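Local coordinates for acetyl-CoA acetyltransferase A (Ascaris suum, PDB 6BJA), which probably catalyses thiolase chemistry, the coenzyme A-dependent making or breaking of beta-ketoacyl thioesters, as an acetyl-CoA C-acetyltransferase of lipid metabolism, at residues Glu167-Asp172 with Phe326-Leu331; Glu178-Tyr183 with Gly246-Ala251. All coordinates share one frame; numbering follows the deposited sequence.

Both contacts are buried, and both lie on the same side of the chain's centre, with their own centres about 9 Å apart. Contact 1 is apolar, chiefly methyl against methyl, and joins helix 162-172 of the thiolase N-terminal domain to helix 327-337 of the C-terminal domain. Contact 2 stays within the N-terminal domain and sets helix 177-197 against an irregular segment that reaches coenzyme A; beside its apolar patch it has a water-mediated polar bridge. The two meet directly: Glu167 of contact 1 probably hydrogen-bonds through OE1 to OG1 of Thr247 (2.8 Å) and through OE2 to N of Ile248 (2.9 Å) of contact 2.

Contact 1: Glu167-Asp172 with Phe326-Leu331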
loop_
_atom_site.group_PDB
_atom_site.type_symbol
_atom_site.label_atom_id
_atom_site.label_comp_id
_atom_site.label_asym_id
_atom_site.label_seq_id
_atom_site.Cartn_x
_atom_site.Cartn_y
_atom_site.Cartn_z
ATOM N N GLU A 167 -27.514 -6.092 17.827
ATOM C CA GLU A 167 -28.276 -7.335 17.950
ATOM C C GLU A 167 -28.592 -7.647 19.404
ATOM O O GLU A 167 -29.618 -8.273 19.698
ATOM C CB GLU A 167 -27.536 -8.522 17.333
ATOM C CG GLU A 167 -27.425 -8.537 15.819
ATOM C CD GLU A 167 -28.710 -8.962 15.099
ATOM O OE1 GLU A 167 -29.772 -9.094 15.759
ATOM O OE2 GLU A 167 -28.626 -9.152 13.874
ATOM N N LYS A 168 -27.737 -7.230 20.336
ATOM C CA LYS A 168 -28.046 -7.439 21.746
ATOM C C LYS A 168 -29.334 -6.701 22.134
ATOM O O LYS A 168 -30.197 -7.236 22.855
ATOM C CB LYS A 168 -26.874 -6.992 22.645
ATOM C CG LYS A 168 -27.203 -7.110 24.140
ATOM C CD LYS A 168 -26.037 -6.765 25.019
ATOM C CE LYS A 168 -26.383 -6.978 26.494
ATOM N NZ LYS A 168 -27.524 -6.149 26.972
ATOM N N THR A 169 -29.495 -5.491 21.618
ATOM C CA THR A 169 -30.640 -4.657 21.950
ATOM C C THR A 169 -31.878 -5.267 21.293
ATOM O O THR A 169 -32.957 -5.272 21.879
ATOM C CB THR A 169 -30.404 -3.203 21.510
ATOM O OG1 THR A 169 -29.212 -2.729 22.177
ATOM C CG2 THR A 169 -31.608 -2.319 21.860
ATOM N N VAL A 170 -31.706 -5.781 20.085
ATOM C CA VAL A 170 -32.791 -6.504 19.412
ATOM C C VAL A 170 -33.308 -7.601 20.336
ATOM O O VAL A 170 -34.520 -7.696 20.584
ATOM C CB VAL A 170 -32.332 -7.118 18.067
ATOM C CG1 VAL A 170 -33.412 -8.064 17.519
ATOM C CG2 VAL A 170 -32.040 -6.026 17.035
ATOM N N LYS A 171 -32.399 -8.417 20.861
ATOM C CA LYS A 171 -32.822 -9.519 21.725
ATOM C C LYS A 171 -33.447 -9.019 23.035
ATOM O O LYS A 171 -34.460 -9.570 23.505
ATOM C CB LYS A 171 -31.634 -10.448 21.982
ATOM C CG LYS A 171 -32.038 -11.741 22.666
ATOM C CD LYS A 171 -30.881 -12.718 22.776
ATOM C CE LYS A 171 -31.359 -14.060 23.359
ATOM N NZ LYS A 171 -32.584 -14.587 22.677
ATOM N N ASP A 172 -32.881 -7.966 23.614
ATOM C CA ASP A 172 -33.348 -7.442 24.891
ATOM C C ASP A 172 -34.800 -6.940 24.833
ATOM O O ASP A 172 -35.513 -6.981 25.840
ATOM C CB ASP A 172 -32.429 -6.310 25.365
ATOM C CG ASP A 172 -31.073 -6.809 25.873
ATOM O OD1 ASP A 172 -30.892 -8.028 26.140
ATOM O OD2 ASP A 172 -30.160 -5.951 26.016
ATOM N N PHE A 326 -29.590 2.074 13.070
ATOM C CA PHE A 326 -30.215 0.825 12.647
ATOM C C PHE A 326 -31.710 0.988 12.854
ATOM O O PHE A 326 -32.122 1.847 13.616
ATOM C CB PHE A 326 -29.692 -0.365 13.465
ATOM C CG PHE A 326 -28.213 -0.521 13.379
ATOM C CD1 PHE A 326 -27.655 -1.281 12.377
ATOM C CD2 PHE A 326 -27.380 0.153 14.255
ATOM C CE1 PHE A 326 -26.289 -1.398 12.252
ATOM C CE2 PHE A 326 -26.010 0.055 14.141
ATOM C CZ PHE A 326 -25.460 -0.714 13.138
ATOM N N SER A 327 -32.522 0.140 12.226
ATOM C CA SER A 327 -33.946 0.175 12.497
ATOM C C SER A 327 -34.222 -0.036 13.989
ATOM O O SER A 327 -35.132 0.566 14.566
ATOM C CB SER A 327 -34.671 -0.892 11.682
ATOM O OG SER A 327 -34.723 -0.516 10.318
ATOM N N VAL A 328 -33.449 -0.900 14.627
ATOM C CA VAL A 328 -33.669 -1.156 16.043
ATOM C C VAL A 328 -33.459 0.105 16.883
ATOM O O VAL A 328 -34.073 0.244 17.935
ATOM C CB VAL A 328 -32.775 -2.315 16.573
ATOM C CG1 VAL A 328 -31.276 -2.063 16.324
ATOM C CG2 VAL A 328 -33.032 -2.564 18.062
ATOM N N THR A 329 -32.622 1.045 16.418
ATOM C CA THR A 329 -32.426 2.281 17.162
ATOM C C THR A 329 -33.749 3.037 17.324
ATOM O O THR A 329 -34.080 3.522 18.408
ATOM C CB THR A 329 -31.417 3.177 16.459
ATOM O OG1 THR A 329 -30.331 2.371 15.985
ATOM C CG2 THR A 329 -30.892 4.263 17.400
ATOM N N GLY A 330 -34.496 3.140 16.228
ATOM C CA GLY A 330 -35.790 3.790 16.260
ATOM C C GLY A 330 -36.815 3.037 17.082
ATOM O O GLY A 330 -37.505 3.613 17.924
ATOM N N LEU A 331 -36.909 1.742 16.831
ATOM C CA LEU A 331 -37.877 0.904 17.551
ATOM C C LEU A 331 -37.645 0.916 19.062
ATOM O O LEU A 331 -38.584 1.012 19.849
ATOM C CB LEU A 331 -37.809 -0.522 17.042
ATOM C CG LEU A 331 -38.427 -0.711 15.658
ATOM C CD1 LEU A 331 -38.060 -2.052 15.096
ATOM C CD2 LEU A 331 -39.959 -0.539 15.686
#
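Val328 meets Val170 and Thr169 mainly through methyl groups, and these three residues account for nearly all of the 117 Å² buried between the segments. Val328 contributes more than half of that area. The shortest approach runs from Val170 CG2 to Val328 CG2, at 3.7 Å, and the same Val170 methyl lies 3.8 Å from Val328 CB and 4.1 Å from Val328 CG1. CG2 of Val170 therefore rests against the branch point of the opposite valine and touches both of its arms. On Val328, CG2 is the leading methyl: it stands anti to the backbone N, with CG1 at chi1 56° between N and the carbonyl carbon, and it reaches far enough to lie 4.0 Å from Val170 N. Thr169 adds a looser flank, its CG2 4.1 Å from Val328 CG2. With chi1 at -59°, the threonine places OG1 beside its own backbone N and turns the methyl, not the hydroxyl, to the valine. No hydrogen bond crosses between the segments, consistent with this wholly apolar side-chain chemistry. The closest backbone approach, 6.4 Å from Val170 CA to Val328 CA, falls at the valine pair. The side chain of Val328 is about 10 Å from that of the bound coenzyme A's neighbour Ser254 and about 10 Å from the coenzyme itself, and Phe326, just before the second helix, belongs to the ligand pocket. In the fold, the contact joins the C-terminal part of helix 162-172 to the first turn of helix 327-337, which follows strand 319-322 at one edge of the chain's mixed sheet; Ala166 extends the packing on Val328, and helix 177-197 meets Ser327 and Leu331.

Contact 2: Glu178-Tyr183 with Gly246-Ala251; sequences EQLDAY and GTITAA. With COA (coenzyme A), chain C.
The loop between strands 218-219 and 257-267 lines the coenzyme A pocket, and contact 2 is where part of it, Gly246-Ala251, packs on helix 177-197. Leu180 enters with one methyl: CD2 lies 3.4 Å from Thr247 OG1, 3.8 Å from Thr247 CB and 3.9 Å from Ile248 CG1. The leucine and threonine side chains cross at about a right angle. The threonine's chi1 of 63° sets OG1 between the backbone N and the carbonyl carbon; the oxygen is hydrogen-bonded to Glu167 of helix 162-172, and its approach to the methyl is only packing. Ile248 directs its CB away from the helix, and the inner carbon CG1, beside its backbone N, does the touching.

Two residues further on, the chemistry becomes polar. Asp181 OD1 and Thr249 OG1 are 4.3 Å apart and are joined by a water, which donates to the carboxylate oxygen (2.8 Å) and accepts from the hydroxyl (2.6 Å). Since the threonine proton goes to the water, OG1 can in turn accept from Ala251 N, although that bond is weak, with an N-H...O angle of 133°. This coenzyme A-binding loop of the thiolase N-terminal domain is thus tied to the helix through the water at Thr249, whose backbone N also donates to Asn252 OD1. Asp181 has further partners: Arg177 NE pairs with OD2 in a salt bridge and Asn252 ND2 with OD1, which probably steady the carboxylate that accepts the water's hydrogen bond. Beyond Thr249 the two alanines meet the ligand: Ala250 CB is 3.5 Å from O5B of coenzyme A, and Ala251 CB lies 3.7 Å from C6A of the adenine.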
loop_
_atom_site.group_PDB
_atom_site.type_symbol
_atom_site.label_atom_id
_atom_site.label_comp_id
_atom_site.label_asym_id
_atom_site.label_seq_id
_atom_site.Cartn_x
_atom_site.Cartn_y
_atom_site.Cartn_z
ATOM N N GLU A 178 -39.107 -9.184 11.241
ATOM C CA GLU A 178 -40.296 -8.599 10.670
ATOM C C GLU A 178 -40.497 -7.142 11.072
ATOM O O GLU A 178 -40.798 -6.302 10.203
ATOM C CB GLU A 178 -41.516 -9.435 11.073
ATOM C CG GLU A 178 -41.583 -10.785 10.376
ATOM C CD GLU A 178 -40.724 -11.901 10.991
ATOM O OE1 GLU A 178 -40.037 -11.692 12.015
ATOM O OE2 GLU A 178 -40.770 -13.027 10.434
ATOM N N GLN A 179 -40.321 -6.824 12.353
ATOM C CA GLN A 179 -40.420 -5.435 12.813
ATOM C C GLN A 179 -39.293 -4.566 12.277
ATOM O O GLN A 179 -39.545 -3.425 11.886
ATOM C CB GLN A 179 -40.416 -5.345 14.326
ATOM C CG GLN A 179 -41.655 -5.947 14.994
ATOM C CD GLN A 179 -41.425 -6.174 16.444
ATOM O OE1 GLN A 179 -40.660 -7.064 16.818
ATOM N NE2 GLN A 179 -42.052 -5.357 17.288
ATOM N N LEU A 180 -38.067 -5.089 12.271
ATOM C CA LEU A 180 -36.930 -4.289 11.782
ATOM C C LEU A 180 -37.120 -3.951 10.300
ATOM O O LEU A 180 -36.890 -2.810 9.861
ATOM C CB LEU A 180 -35.590 -5.026 11.992
ATOM C CG LEU A 180 -34.866 -4.763 13.312
ATOM C CD1 LEU A 180 -35.751 -4.954 14.506
ATOM C CD2 LEU A 180 -33.643 -5.675 13.385
ATOM N N ASP A 181 -37.558 -4.933 9.517
ATOM C CA ASP A 181 -37.755 -4.722 8.080
ATOM C C ASP A 181 -38.932 -3.781 7.818
ATOM O O ASP A 181 -38.832 -2.895 6.964
ATOM C CB ASP A 181 -37.988 -6.056 7.353
ATOM C CG ASP A 181 -36.705 -6.833 7.116
ATOM O OD1 ASP A 181 -35.593 -6.278 7.365
ATOM O OD2 ASP A 181 -36.817 -7.994 6.656
ATOM N N ALA A 182 -40.035 -3.949 8.551
ATOM C CA ALA A 182 -41.176 -3.061 8.370
ATOM C C ALA A 182 -40.792 -1.625 8.729
ATOM O O ALA A 182 -41.202 -0.693 8.058
ATOM C CB ALA A 182 -42.366 -3.522 9.194
ATOM N N TYR A 183 -39.999 -1.461 9.779
ATOM C CA TYR A 183 -39.529 -0.142 10.181
ATOM C C TYR A 183 -38.694 0.490 9.082
ATOM O O TYR A 183 -38.857 1.675 8.768
ATOM C CB TYR A 183 -38.714 -0.245 11.482
ATOM C CG TYR A 183 -38.288 1.114 11.974
ATOM C CD1 TYR A 183 -37.155 1.730 11.460
ATOM C CD2 TYR A 183 -39.030 1.800 12.925
ATOM C CE1 TYR A 183 -36.788 2.995 11.876
ATOM C CE2 TYR A 183 -38.659 3.074 13.353
ATOM C CZ TYR A 183 -37.548 3.663 12.815
ATOM O OH TYR A 183 -37.202 4.933 13.244
ATOM N N GLY A 246 -29.720 -13.956 13.899
ATOM C CA GLY A 246 -29.515 -12.601 13.423
ATOM C C GLY A 246 -30.753 -11.965 12.831
ATOM O O GLY A 246 -31.658 -12.666 12.367
ATOM N N THR A 247 -30.796 -10.632 12.853
ATOM C CA THR A 247 -31.955 -9.884 12.356
ATOM C C THR A 247 -31.569 -8.646 11.548
ATOM O O THR A 247 -32.331 -8.169 10.708
ATOM C CB THR A 247 -32.850 -9.415 13.508
ATOM O OG1 THR A 247 -32.116 -8.508 14.346
ATOM C CG2 THR A 247 -33.326 -10.577 14.336
ATOM N N ILE A 248 -30.377 -8.116 11.806
ATOM C CA ILE A 248 -29.962 -6.892 11.144
ATOM C C ILE A 248 -29.296 -7.200 9.800
ATOM O O ILE A 248 -28.392 -8.044 9.707
ATOM C CB ILE A 248 -29.013 -6.072 12.057
ATOM C CG1 ILE A 248 -29.731 -5.709 13.365
ATOM C CG2 ILE A 248 -28.532 -4.808 11.342
ATOM C CD1 ILE A 248 -28.868 -4.960 14.381
ATOM N N THR A 249 -29.751 -6.496 8.769
ATOM C CA THR A 249 -29.313 -6.707 7.396
ATOM C C THR A 249 -28.876 -5.399 6.777
ATOM O O THR A 249 -29.091 -4.335 7.355
ATOM C CB THR A 249 -30.429 -7.260 6.514
ATOM O OG1 THR A 249 -31.386 -6.229 6.282
ATOM C CG2 THR A 249 -31.106 -8.441 7.176
ATOM N N ALA A 250 -28.347 -5.470 5.561
ATOM C CA ALA A 250 -27.973 -4.247 4.848
ATOM C C ALA A 250 -29.174 -3.335 4.661
ATOM O O ALA A 250 -29.011 -2.119 4.634
ATOM C CB ALA A 250 -27.342 -4.573 3.504
ATOM N N ALA A 251 -30.378 -3.902 4.541
ATOM C CA ALA A 251 -31.558 -3.105 4.269
ATOM C C ALA A 251 -32.111 -2.426 5.519
ATOM O O ALA A 251 -32.661 -1.338 5.411
ATOM C CB ALA A 251 -32.656 -3.973 3.617
HETATM N N1A COA C . -33.277 -2.783 -0.130
HETATM C C2A COA C . -33.087 -3.980 -0.715
HETATM N N3A COA C . -31.892 -4.582 -0.803
HETATM C C4A COA C . -30.783 -4.008 -0.291
HETATM C C5A COA C . -30.902 -2.707 0.374
HETATM C C6A COA C . -32.251 -2.103 0.432
HETATM N N6A COA C . -32.466 -0.912 1.026
HETATM N N7A COA C . -29.658 -2.378 0.780
HETATM C C8A COA C . -28.823 -3.383 0.407
HETATM N N9A COA C . -29.507 -4.363 -0.232
HETATM C C1B COA C . -28.984 -5.628 -0.817
HETATM C C2B COA C . -28.130 -5.303 -2.031
HETATM O O2B COA C . -28.859 -5.459 -3.251
HETATM C C3B COA C . -26.970 -6.274 -1.985
HETATM O O3B COA C . -27.095 -7.179 -3.090
HETATM P P3B COA C . -27.320 -8.767 -3.027
HETATM O O7A COA C . -28.456 -9.055 -2.074
HETATM O O8A COA C . -27.691 -9.242 -4.414
HETATM O O9A COA C . -26.057 -9.445 -2.556
HETATM C C4B COA C . -26.986 -6.847 -0.566
HETATM O O4B COA C . -28.165 -6.372 0.092
HETATM C C5B COA C . -25.794 -6.323 0.213
HETATM O O5B COA C . -25.989 -4.916 0.322
HETATM P P1A COA C . -24.918 -3.821 -0.187
HETATM O O1A COA C . -24.455 -4.076 -1.602
HETATM O O2A COA C . -25.499 -2.428 -0.077
HETATM O O3A COA C . -23.643 -3.946 0.759
HETATM P P2A COA C . -22.232 -3.376 0.249
HETATM O O4A COA C . -21.728 -4.197 -0.919
HETATM O O5A COA C . -22.333 -1.909 -0.116
HETATM O O6A COA C . -21.283 -3.557 1.523
HETATM C CBP COA C . -20.782 -2.069 3.287
HETATM C CCP COA C . -21.771 -3.095 2.777
HETATM C CDP COA C . -19.446 -2.762 3.425
HETATM C CEP COA C . -20.569 -0.934 2.280
HETATM C CAP COA C . -21.191 -1.615 4.700
HETATM O OAP COA C . -20.106 -0.851 5.248
HETATM C C9P COA C . -22.478 -0.817 4.744
HETATM O O9P COA C . -22.967 -0.332 3.735
HETATM N N8P COA C . -23.096 -0.631 5.913
HETATM C C7P COA C . -22.654 -1.152 7.189
HETATM C C6P COA C . -23.786 -1.050 8.202
HETATM C C5P COA C . -23.400 -0.028 9.237
HETATM O O5P COA C . -22.886 -0.369 10.299
HETATM N N4P COA C . -23.616 1.236 8.901
HETATM C C3P COA C . -23.192 2.311 9.780
HETATM C C2P COA C . -24.275 2.852 10.682
HETATM S S1P COA C . -23.635 3.047 12.356
HETATM O O HOH W 1 -33.724 -6.998 5.436
#